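Local coordinates for protein putative peptidase (Chlamydophila abortus, PDB 3CE2) that is probably a zinc-dependent oligopeptidase of the M3B family, related to oligopeptidase F, that cleaves small bioactive peptides, at residues R13-W24 against G360-L368; I337-Y348 against L435-M444. All coordinates share one frame; numbering follows the deposited sequence.

Contact 1 of 2, residues R13-W24 against G360-L368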
loop_
_atom_site.group_PDB
_atom_site.type_symbol
_atom_site.label_atom_id
_atom_site.label_comp_id
_atom_site.label_asym_id
_atom_site.label_seq_id
_atom_site.Cartn_x
_atom_site.Cartn_y
_atom_site.Cartn_z
ATOM N N ARG A 13 -2.485 -31.712 2.286
ATOM C CA ARG A 13 -2.940 -32.177 3.600
ATOM C C ARG A 13 -3.966 -31.254 4.248
ATOM O O ARG A 13 -4.013 -30.074 3.968
ATOM C CB ARG A 13 -1.752 -32.393 4.542
ATOM C CG ARG A 13 -1.380 -33.851 4.741
ATOM C CD ARG A 13 0.109 -34.079 4.502
ATOM N NE ARG A 13 0.865 -32.824 4.530
ATOM C CZ ARG A 13 1.772 -32.508 5.449
ATOM N NH1 ARG A 13 2.055 -33.367 6.424
ATOM N NH2 ARG A 13 2.394 -31.335 5.386
ATOM N N PRO A 14 -4.817 -31.805 5.106
ATOM C CA PRO A 14 -5.701 -30.896 5.818
ATOM C C PRO A 14 -4.998 -30.254 7.014
ATOM O O PRO A 14 -4.003 -30.792 7.517
ATOM C CB PRO A 14 -6.861 -31.797 6.282
ATOM C CG PRO A 14 -6.429 -33.250 5.974
ATOM C CD PRO A 14 -5.031 -33.222 5.445
ATOM N N ARG A 15 -5.529 -29.125 7.475
ATOM C CA ARG A 15 -4.914 -28.427 8.585
ATOM C C ARG A 15 -4.520 -29.387 9.709
ATOM O O ARG A 15 -3.406 -29.332 10.213
ATOM C CB ARG A 15 -5.831 -27.331 9.140
ATOM C CG ARG A 15 -5.202 -26.554 10.290
ATOM C CD ARG A 15 -4.015 -25.752 9.780
ATOM N NE ARG A 15 -3.383 -24.907 10.793
ATOM C CZ ARG A 15 -2.441 -23.989 10.538
ATOM N NH1 ARG A 15 -2.037 -23.753 9.292
ATOM N NH2 ARG A 15 -1.907 -23.285 11.534
ATOM N N SER A 16 -5.434 -30.271 10.092
ATOM C CA SER A 16 -5.279 -31.029 11.328
ATOM C C SER A 16 -4.140 -32.048 11.287
ATOM O O SER A 16 -3.735 -32.563 12.321
ATOM C CB SER A 16 -6.597 -31.688 11.727
ATOM O OG SER A 16 -6.914 -32.735 10.830
ATOM N N GLU A 17 -3.612 -32.322 10.100
ATOM C CA GLU A 17 -2.487 -33.240 9.979
ATOM C C GLU A 17 -1.153 -32.505 9.845
ATOM O O GLU A 17 -0.120 -33.122 9.610
ATOM C CB GLU A 17 -2.702 -34.200 8.795
ATOM C CG GLU A 17 -3.785 -35.289 9.041
ATOM C CD GLU A 17 -4.174 -36.085 7.770
ATOM O OE1 GLU A 17 -5.202 -36.820 7.822
ATOM O OE2 GLU A 17 -3.459 -35.982 6.729
ATOM N N ILE A 18 -1.174 -31.184 9.985
ATOM C CA ILE A 18 0.035 -30.381 9.807
ATOM C C ILE A 18 0.745 -30.324 11.144
ATOM O O ILE A 18 0.112 -30.092 12.175
ATOM C CB ILE A 18 -0.282 -28.942 9.299
ATOM C CG1 ILE A 18 -1.085 -28.997 7.993
ATOM C CG2 ILE A 18 1.000 -28.150 9.051
ATOM C CD1 ILE A 18 -0.318 -29.625 6.839
ATOM N N SER A 19 2.050 -30.567 11.131
ATOM C CA SER A 19 2.809 -30.572 12.374
ATOM C C SER A 19 3.017 -29.135 12.848
ATOM O O SER A 19 3.390 -28.264 12.058
ATOM C CB SER A 19 4.144 -31.307 12.213
ATOM O OG SER A 19 5.140 -30.451 11.684
ATOM N N PRO A 20 2.753 -28.886 14.141
ATOM C CA PRO A 20 2.744 -27.551 14.760
ATOM C C PRO A 20 4.065 -26.764 14.679
ATOM O O PRO A 20 4.058 -25.550 14.874
ATOM C CB PRO A 20 2.378 -27.841 16.217
ATOM C CG PRO A 20 2.695 -29.294 16.411
ATOM C CD PRO A 20 2.421 -29.944 15.108
ATOM N N GLN A 21 5.175 -27.432 14.386
ATOM C CA GLN A 21 6.434 -26.723 14.150
ATOM C C GLN A 21 6.409 -25.995 12.801
ATOM O O GLN A 21 7.270 -25.192 12.481
ATOM C CB GLN A 21 7.633 -27.682 14.233
ATOM C CG GLN A 21 7.308 -29.133 13.846
ATOM C CD GLN A 21 8.515 -29.887 13.283
ATOM O OE1 GLN A 21 9.599 -29.318 13.120
ATOM N NE2 GLN A 21 8.324 -31.170 12.971
ATOM N N ASP A 22 5.398 -26.270 12.004
ATOM C CA ASP A 22 5.287 -25.615 10.726
ATOM C C ASP A 22 4.300 -24.456 10.804
ATOM O O ASP A 22 4.116 -23.708 9.851
ATOM C CB ASP A 22 4.876 -26.638 9.678
ATOM C CG ASP A 22 6.009 -27.577 9.319
ATOM O OD1 ASP A 22 7.159 -27.306 9.742
ATOM O OD2 ASP A 22 5.753 -28.573 8.606
ATOM N N CYS A 23 3.698 -24.293 11.970
ATOM C CA CYS A 23 2.628 -23.345 12.141
ATOM C C CYS A 23 2.991 -22.242 13.101
ATOM O O CYS A 23 3.875 -22.392 13.934
ATOM C CB CYS A 23 1.382 -24.065 12.659
ATOM S SG CYS A 23 1.053 -25.522 11.702
ATOM N N TRP A 24 2.287 -21.132 12.974
ATOM C CA TRP A 24 2.466 -20.086 13.908
ATOM C C TRP A 24 1.866 -20.545 15.224
ATOM O O TRP A 24 1.030 -21.460 15.255
ATOM C CB TRP A 24 1.844 -18.773 13.426
ATOM C CG TRP A 24 0.451 -18.849 12.931
ATOM C CD1 TRP A 24 -0.531 -19.712 13.330
ATOM C CD2 TRP A 24 -0.140 -17.991 11.951
ATOM N NE1 TRP A 24 -1.691 -19.453 12.647
ATOM C CE2 TRP A 24 -1.479 -18.405 11.789
ATOM C CE3 TRP A 24 0.337 -16.916 11.187
ATOM C CZ2 TRP A 24 -2.350 -17.782 10.894
ATOM C CZ3 TRP A 24 -0.531 -16.293 10.300
ATOM C CH2 TRP A 24 -1.859 -16.728 10.163
ATOM N N GLY A 360 7.658 -18.791 16.603
ATOM C CA GLY A 360 6.327 -19.087 16.070
ATOM C C GLY A 360 5.580 -17.949 15.378
ATOM O O GLY A 360 4.363 -17.843 15.476
ATOM N N TRP A 361 6.301 -17.089 14.677
ATOM C CA TRP A 361 5.665 -15.995 13.960
ATOM C C TRP A 361 4.947 -16.491 12.694
ATOM O O TRP A 361 3.906 -15.960 12.298
ATOM C CB TRP A 361 6.730 -14.990 13.539
ATOM C CG TRP A 361 7.270 -14.159 14.646
ATOM C CD1 TRP A 361 7.164 -14.397 15.990
ATOM C CD2 TRP A 361 8.015 -12.949 14.508
ATOM N NE1 TRP A 361 7.789 -13.403 16.690
ATOM C CE2 TRP A 361 8.325 -12.503 15.806
ATOM C CE3 TRP A 361 8.443 -12.195 13.411
ATOM C CZ2 TRP A 361 9.055 -11.338 16.041
ATOM C CZ3 TRP A 361 9.170 -11.042 13.638
ATOM C CH2 TRP A 361 9.471 -10.621 14.943
ATOM N N VAL A 362 5.529 -17.514 12.082
ATOM C CA VAL A 362 5.221 -17.907 10.725
ATOM C C VAL A 362 4.359 -19.138 10.606
ATOM O O VAL A 362 4.700 -20.191 11.122
ATOM C CB VAL A 362 6.495 -18.312 10.019
ATOM C CG1 VAL A 362 6.386 -17.983 8.554
ATOM C CG2 VAL A 362 7.677 -17.619 10.665
ATOM N N ASP A 363 3.263 -19.015 9.881
ATOM C CA ASP A 363 2.611 -20.191 9.337
ATOM C C ASP A 363 3.185 -20.480 7.944
ATOM O O ASP A 363 2.837 -19.819 6.972
ATOM C CB ASP A 363 1.109 -19.970 9.274
ATOM C CG ASP A 363 0.341 -21.238 9.515
ATOM O OD1 ASP A 363 0.370 -21.752 10.654
ATOM O OD2 ASP A 363 -0.287 -21.720 8.558
ATOM N N LYS A 364 4.059 -21.470 7.840
ATOM C CA LYS A 364 4.888 -21.627 6.632
ATOM C C LYS A 364 4.281 -22.089 5.302
ATOM O O LYS A 364 4.661 -21.585 4.240
ATOM C CB LYS A 364 6.067 -22.556 6.931
ATOM C CG LYS A 364 7.019 -21.999 7.954
ATOM C CD LYS A 364 8.158 -22.952 8.197
ATOM C CE LYS A 364 8.703 -22.775 9.570
ATOM N NZ LYS A 364 8.792 -24.114 10.175
ATOM N N TYR A 365 3.414 -23.099 5.340
ATOM C CA TYR A 365 3.150 -23.890 4.131
ATOM C C TYR A 365 1.686 -23.986 3.752
ATOM O O TYR A 365 0.805 -23.706 4.553
ATOM C CB TYR A 365 3.665 -25.314 4.315
ATOM C CG TYR A 365 5.132 -25.488 4.576
ATOM C CD1 TYR A 365 6.086 -25.093 3.642
ATOM C CD2 TYR A 365 5.571 -26.134 5.727
ATOM C CE1 TYR A 365 7.468 -25.290 3.883
ATOM C CE2 TYR A 365 6.941 -26.346 5.979
ATOM C CZ TYR A 365 7.879 -25.921 5.056
ATOM O OH TYR A 365 9.221 -26.111 5.325
ATOM N N GLU A 366 1.426 -24.444 2.532
ATOM C CA GLU A 366 0.047 -24.612 2.080
ATOM C C GLU A 366 -0.592 -25.736 2.851
ATOM O O GLU A 366 0.067 -26.722 3.154
ATOM C CB GLU A 366 -0.005 -24.936 0.584
ATOM C CG GLU A 366 -0.079 -23.713 -0.306
ATOM C CD GLU A 366 0.277 -24.006 -1.761
ATOM O OE1 GLU A 366 0.720 -25.138 -2.058
ATOM O OE2 GLU A 366 0.119 -23.097 -2.607
ATOM N N ASN A 367 -1.865 -25.586 3.192
ATOM C CA ASN A 367 -2.667 -26.749 3.529
ATOM C C ASN A 367 -4.068 -26.574 2.979
ATOM O O ASN A 367 -4.441 -25.483 2.534
ATOM C CB ASN A 367 -2.666 -27.053 5.032
ATOM C CG ASN A 367 -3.239 -25.916 5.876
ATOM O OD1 ASN A 367 -2.500 -25.246 6.605
ATOM N ND2 ASN A 367 -4.549 -25.699 5.790
ATOM N N LEU A 368 -4.845 -27.642 3.004
ATOM C CA LEU A 368 -6.148 -27.604 2.387
ATOM C C LEU A 368 -6.920 -26.415 2.945
ATOM O O LEU A 368 -7.092 -26.306 4.151
ATOM C CB LEU A 368 -6.906 -28.902 2.657
ATOM C CG LEU A 368 -8.255 -28.973 1.935
ATOM C CD1 LEU A 368 -8.085 -29.347 0.455
ATOM C CD2 LEU A 368 -9.152 -29.939 2.664
#
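R15 meets D363 end-on: NH1 donates to OD2 (2.8 Å) and NH2 to OD1 (2.9 Å). The two flat groups are tilted by only 24°. The same NH1 reaches N367 OD1 (3.1 Å), again close to the guanidinium plane. CG lies anti to the backbone N of R15 (chi1 -179°), and a bend at chi2 carries the guanidinium across to the acid. D363 OD1 has a second donor, W24 N, at 3.1 Å on its anti lone pair, while D363 CB sits over a face of the W24 six-membered ring in a CH-pi contact. K364 N bonds to D22 O (3.0 Å) and K364 NZ to Q21 O (3.0 Å). L368 N closes the other end on R13 O (2.7 Å).

In the second shell, K370 makes a salt bridge to D363 OD2, and Q96 of helix 66-96 takes W24 NE1 through its side chain and N367 ND2 through its backbone O. Segment 360-368 carries the short outer strand of the small sheet. Paired with R15 and K370 and bonded to W24 N, the D363 carboxylate is probably ionised, and this charge pairing adds to the bonds at D22, Q21 and R13 in holding the N-terminal loop.

Contact 2 of 2, residues I337-Y348 against L435-M444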
loop_
_atom_site.group_PDB
_atom_site.type_symbol
_atom_site.label_atom_id
_atom_site.label_comp_id
_atom_site.label_asym_id
_atom_site.label_seq_id
_atom_site.Cartn_x
_atom_site.Cartn_y
_atom_site.Cartn_z
ATOM N N ILE A 337 17.899 -14.799 3.647
ATOM C CA ILE A 337 17.442 -13.557 4.243
ATOM C C ILE A 337 18.509 -13.060 5.211
ATOM O O ILE A 337 18.968 -11.916 5.125
ATOM C CB ILE A 337 16.132 -13.757 5.039
ATOM C CG1 ILE A 337 14.973 -14.062 4.095
ATOM C CG2 ILE A 337 15.816 -12.525 5.878
ATOM C CD1 ILE A 337 14.895 -13.096 2.969
ATOM N N TYR A 338 18.910 -13.946 6.115
ATOM C CA TYR A 338 19.841 -13.614 7.177
ATOM C C TYR A 338 21.118 -12.933 6.671
ATOM O O TYR A 338 21.560 -11.928 7.218
ATOM C CB TYR A 338 20.170 -14.870 7.979
ATOM C CG TYR A 338 20.926 -14.591 9.246
ATOM C CD1 TYR A 338 20.260 -14.222 10.400
ATOM C CD2 TYR A 338 22.313 -14.699 9.290
ATOM C CE1 TYR A 338 20.947 -13.969 11.570
ATOM C CE2 TYR A 338 23.014 -14.439 10.455
ATOM C CZ TYR A 338 22.323 -14.078 11.590
ATOM O OH TYR A 338 23.008 -13.816 12.757
ATOM N N THR A 339 21.719 -13.463 5.620
ATOM C CA THR A 339 22.917 -12.809 5.108
ATOM C C THR A 339 22.580 -11.601 4.246
ATOM O O THR A 339 23.328 -10.628 4.218
ATOM C CB THR A 339 23.829 -13.781 4.313
ATOM O OG1 THR A 339 23.075 -14.392 3.254
ATOM C CG2 THR A 339 24.402 -14.864 5.244
ATOM N N SER A 340 21.456 -11.671 3.540
ATOM C CA SER A 340 21.071 -10.590 2.634
ATOM C C SER A 340 20.696 -9.290 3.335
ATOM O O SER A 340 20.919 -8.201 2.803
ATOM C CB SER A 340 19.915 -11.023 1.747
ATOM O OG SER A 340 20.328 -12.047 0.865
ATOM N N LEU A 341 20.125 -9.402 4.521
ATOM C CA LEU A 341 19.689 -8.228 5.230
ATOM C C LEU A 341 20.718 -7.747 6.247
ATOM O O LEU A 341 20.472 -6.759 6.955
ATOM C CB LEU A 341 18.335 -8.477 5.891
ATOM C CG LEU A 341 17.210 -8.920 4.943
ATOM C CD1 LEU A 341 15.882 -8.931 5.669
ATOM C CD2 LEU A 341 17.129 -8.032 3.715
ATOM N N SER A 342 21.879 -8.403 6.304
ATOM C CA SER A 342 22.895 -8.026 7.308
ATOM C C SER A 342 23.223 -6.518 7.432
ATOM O O SER A 342 23.538 -6.037 8.519
ATOM C CB SER A 342 24.188 -8.870 7.204
ATOM O OG SER A 342 24.852 -8.696 5.965
ATOM N N PRO A 343 23.157 -5.760 6.331
ATOM C CA PRO A 343 23.360 -4.328 6.562
ATOM C C PRO A 343 22.321 -3.696 7.498
ATOM O O PRO A 343 22.488 -2.548 7.902
ATOM C CB PRO A 343 23.252 -3.727 5.165
ATOM C CG PRO A 343 23.593 -4.852 4.254
ATOM C CD PRO A 343 22.990 -6.070 4.906
ATOM N N LEU A 344 21.259 -4.418 7.847
ATOM C CA LEU A 344 20.294 -3.879 8.796
ATOM C C LEU A 344 20.737 -4.152 10.222
ATOM O O LEU A 344 20.067 -3.764 11.191
ATOM C CB LEU A 344 18.910 -4.445 8.542
ATOM C CG LEU A 344 18.304 -4.080 7.190
ATOM C CD1 LEU A 344 16.893 -4.573 7.122
ATOM C CD2 LEU A 344 18.339 -2.594 6.971
ATOM N N GLY A 345 21.879 -4.815 10.355
ATOM C CA GLY A 345 22.460 -5.018 11.666
ATOM C C GLY A 345 22.146 -6.350 12.312
ATOM O O GLY A 345 21.081 -6.938 12.099
ATOM N N THR A 346 23.095 -6.817 13.115
ATOM C CA THR A 346 22.981 -8.064 13.855
ATOM C C THR A 346 21.634 -8.184 14.554
ATOM O O THR A 346 20.996 -9.236 14.518
ATOM C CB THR A 346 24.107 -8.163 14.912
ATOM O OG1 THR A 346 25.358 -8.183 14.237
ATOM C CG2 THR A 346 23.989 -9.427 15.728
ATOM N N GLU A 347 21.204 -7.104 15.192
ATOM C CA GLU A 347 20.023 -7.184 16.027
ATOM C C GLU A 347 18.752 -7.389 15.228
ATOM O O GLU A 347 17.952 -8.243 15.584
ATOM C CB GLU A 347 19.917 -5.954 16.916
ATOM C CG GLU A 347 21.222 -5.654 17.633
ATOM C CD GLU A 347 20.985 -5.168 19.047
ATOM O OE1 GLU A 347 19.854 -5.354 19.550
ATOM O OE2 GLU A 347 21.922 -4.604 19.656
ATOM N N TYR A 348 18.574 -6.613 14.152
ATOM C CA TYR A 348 17.440 -6.791 13.249
ATOM C C TYR A 348 17.427 -8.214 12.716
ATOM O O TYR A 348 16.428 -8.914 12.800
ATOM C CB TYR A 348 17.535 -5.834 12.069
ATOM C CG TYR A 348 16.336 -5.854 11.160
ATOM C CD1 TYR A 348 15.384 -4.852 11.233
ATOM C CD2 TYR A 348 16.158 -6.865 10.220
ATOM C CE1 TYR A 348 14.277 -4.852 10.407
ATOM C CE2 TYR A 348 15.044 -6.883 9.382
ATOM C CZ TYR A 348 14.099 -5.868 9.482
ATOM O OH TYR A 348 12.981 -5.839 8.665
ATOM N N LEU A 435 12.018 -1.770 1.086
ATOM C CA LEU A 435 13.441 -1.738 1.425
ATOM C C LEU A 435 14.006 -3.148 1.579
ATOM O O LEU A 435 15.061 -3.450 1.032
ATOM C CB LEU A 435 13.705 -0.907 2.681
ATOM C CG LEU A 435 15.171 -0.748 3.126
ATOM C CD1 LEU A 435 15.418 0.603 3.793
ATOM C CD2 LEU A 435 15.644 -1.872 4.023
ATOM N N ASN A 436 13.319 -4.020 2.302
ATOM C CA ASN A 436 13.758 -5.420 2.369
ATOM C C ASN A 436 13.846 -6.118 1.002
ATOM O O ASN A 436 14.816 -6.810 0.733
ATOM C CB ASN A 436 12.903 -6.243 3.346
ATOM C CG ASN A 436 13.287 -6.011 4.787
ATOM O OD1 ASN A 436 14.138 -5.179 5.084
ATOM N ND2 ASN A 436 12.653 -6.732 5.697
ATOM N N GLU A 437 12.846 -5.948 0.140
ATOM C CA GLU A 437 12.914 -6.553 -1.186
ATOM C C GLU A 437 14.177 -6.092 -1.858
ATOM O O GLU A 437 14.917 -6.896 -2.391
ATOM C CB GLU A 437 11.762 -6.114 -2.062
ATOM C CG GLU A 437 10.504 -6.950 -1.947
ATOM C CD GLU A 437 9.285 -6.221 -2.517
ATOM O OE1 GLU A 437 9.204 -6.063 -3.756
ATOM O OE2 GLU A 437 8.424 -5.786 -1.720
ATOM N N MET A 438 14.404 -4.781 -1.844
ATOM C CA MET A 438 15.517 -4.158 -2.568
ATOM C C MET A 438 16.875 -4.582 -2.036
ATOM O O MET A 438 17.767 -4.925 -2.795
ATOM C CB MET A 438 15.369 -2.635 -2.555
ATOM C CG MET A 438 14.162 -2.153 -3.370
ATOM S SD MET A 438 14.428 -2.359 -5.147
ATOM C CE MET A 438 12.861 -3.019 -5.685
ATOM N N LEU A 439 17.018 -4.562 -0.723
ATOM C CA LEU A 439 18.204 -5.053 -0.054
ATOM C C LEU A 439 18.521 -6.482 -0.469
ATOM O O LEU A 439 19.659 -6.802 -0.776
ATOM C CB LEU A 439 17.978 -5.004 1.450
ATOM C CG LEU A 439 19.168 -5.257 2.380
ATOM C CD1 LEU A 439 20.513 -4.736 1.806
ATOM C CD2 LEU A 439 18.861 -4.659 3.762
ATOM N N LEU A 440 17.521 -7.355 -0.448
ATOM C CA LEU A 440 17.736 -8.754 -0.816
ATOM C C LEU A 440 18.360 -8.867 -2.223
ATOM O O LEU A 440 19.409 -9.484 -2.394
ATOM C CB LEU A 440 16.421 -9.511 -0.730
ATOM C CG LEU A 440 16.341 -10.884 -1.385
ATOM C CD1 LEU A 440 17.005 -11.909 -0.526
ATOM C CD2 LEU A 440 14.893 -11.285 -1.636
ATOM N N MET A 441 17.718 -8.265 -3.223
ATOM C CA MET A 441 18.282 -8.178 -4.569
ATOM C C MET A 441 19.683 -7.525 -4.595
ATOM O O MET A 441 20.608 -8.037 -5.217
ATOM C CB MET A 441 17.330 -7.440 -5.513
ATOM C CG MET A 441 16.136 -8.250 -6.000
ATOM S SD MET A 441 14.941 -7.154 -6.831
ATOM C CE MET A 441 13.464 -8.162 -6.737
ATOM N N ASP A 442 19.853 -6.410 -3.918
ATOM C CA ASP A 442 21.173 -5.818 -3.835
ATOM C C ASP A 442 22.239 -6.797 -3.361
ATOM O O ASP A 442 23.303 -6.908 -3.967
ATOM C CB ASP A 442 21.176 -4.622 -2.908
ATOM C CG ASP A 442 22.491 -3.883 -2.951
ATOM O OD1 ASP A 442 22.722 -3.221 -3.979
ATOM O OD2 ASP A 442 23.291 -3.973 -1.983
ATOM N N SER A 443 21.960 -7.493 -2.267
ATOM C CA SER A 443 22.912 -8.432 -1.693
ATOM C C SER A 443 23.152 -9.632 -2.581
ATOM O O SER A 443 24.273 -10.134 -2.638
ATOM C CB SER A 443 22.440 -8.921 -0.331
ATOM O OG SER A 443 22.464 -7.872 0.613
ATOM N N MET A 444 22.102 -10.097 -3.264
ATOM C CA MET A 444 22.217 -11.274 -4.127
ATOM C C MET A 444 23.068 -10.980 -5.353
ATOM O O MET A 444 23.751 -11.867 -5.843
ATOM C CB MET A 444 20.849 -11.824 -4.545
ATOM C CG MET A 444 20.161 -12.604 -3.462
ATOM S SD MET A 444 18.613 -13.343 -4.017
ATOM C CE MET A 444 19.268 -14.767 -4.900
#
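L439 reaches from helix 431-447 into the bend between helices 330-340 and 345-357. Its CB touches L341 CD2 at 3.9 Å. CG, placed anti to the backbone N (chi1 -170°), comes up against the same methyl at 3.7 Å and also against S340 O. From there the branches part: CD1 lies near S340 O and on P343 CG (3.9 Å), and CD2 packs on L344 CG (3.5 Å), the two leucine side chains running antiparallel, flank to flank.

Polar bonds lie farther along the helix in both directions. S443 OG donates to S340 O (2.7 Å), approaching a lone pair within the plane of that carbonyl at the end of helix 330-340. One turn before L439, N436 ND2 reaches Y348 OH (3.1 Å) at the edge of the ring, the amide standing almost perpendicular to it at 88°. L344 CD1 lies over a face of that ring, offset toward its rim.

N436 ND2 also bonds to A401 O, next to zinc ligand H402, and E437 OE2 accepts from H402 ND1. These bonds tie helix 431-447 to helix 394-416, which carries the HExxH zinc ligands H402 and H406; the third ligand, E430, immediately precedes helix 431-447. Around the contact, I337, Y348 and L440 pack on helix 394-416, L341 leans on helix 345-357, and P343 and L435 touch helix 536-553.

From the N terminus, the chain first passes through 13-24, whose partner 360-368 comes only after most of the helical fold, so contact 1 closes a loop of 335 residues. Inside that loop lies 337-348, the first half of contact 2; its partner 435-444 follows beyond 360-368, and the two closures therefore cross. Helix 345-357, which starts in contact 2, is followed in the chain by strand 362-363 of contact 1. The centres are 26 Å apart, and the nearest atoms, about 7 Å apart, do not touch. Contact 1 joins the chain's start to the peptidase portion, whereas contact 2 joins two parts of that portion beside the zinc site.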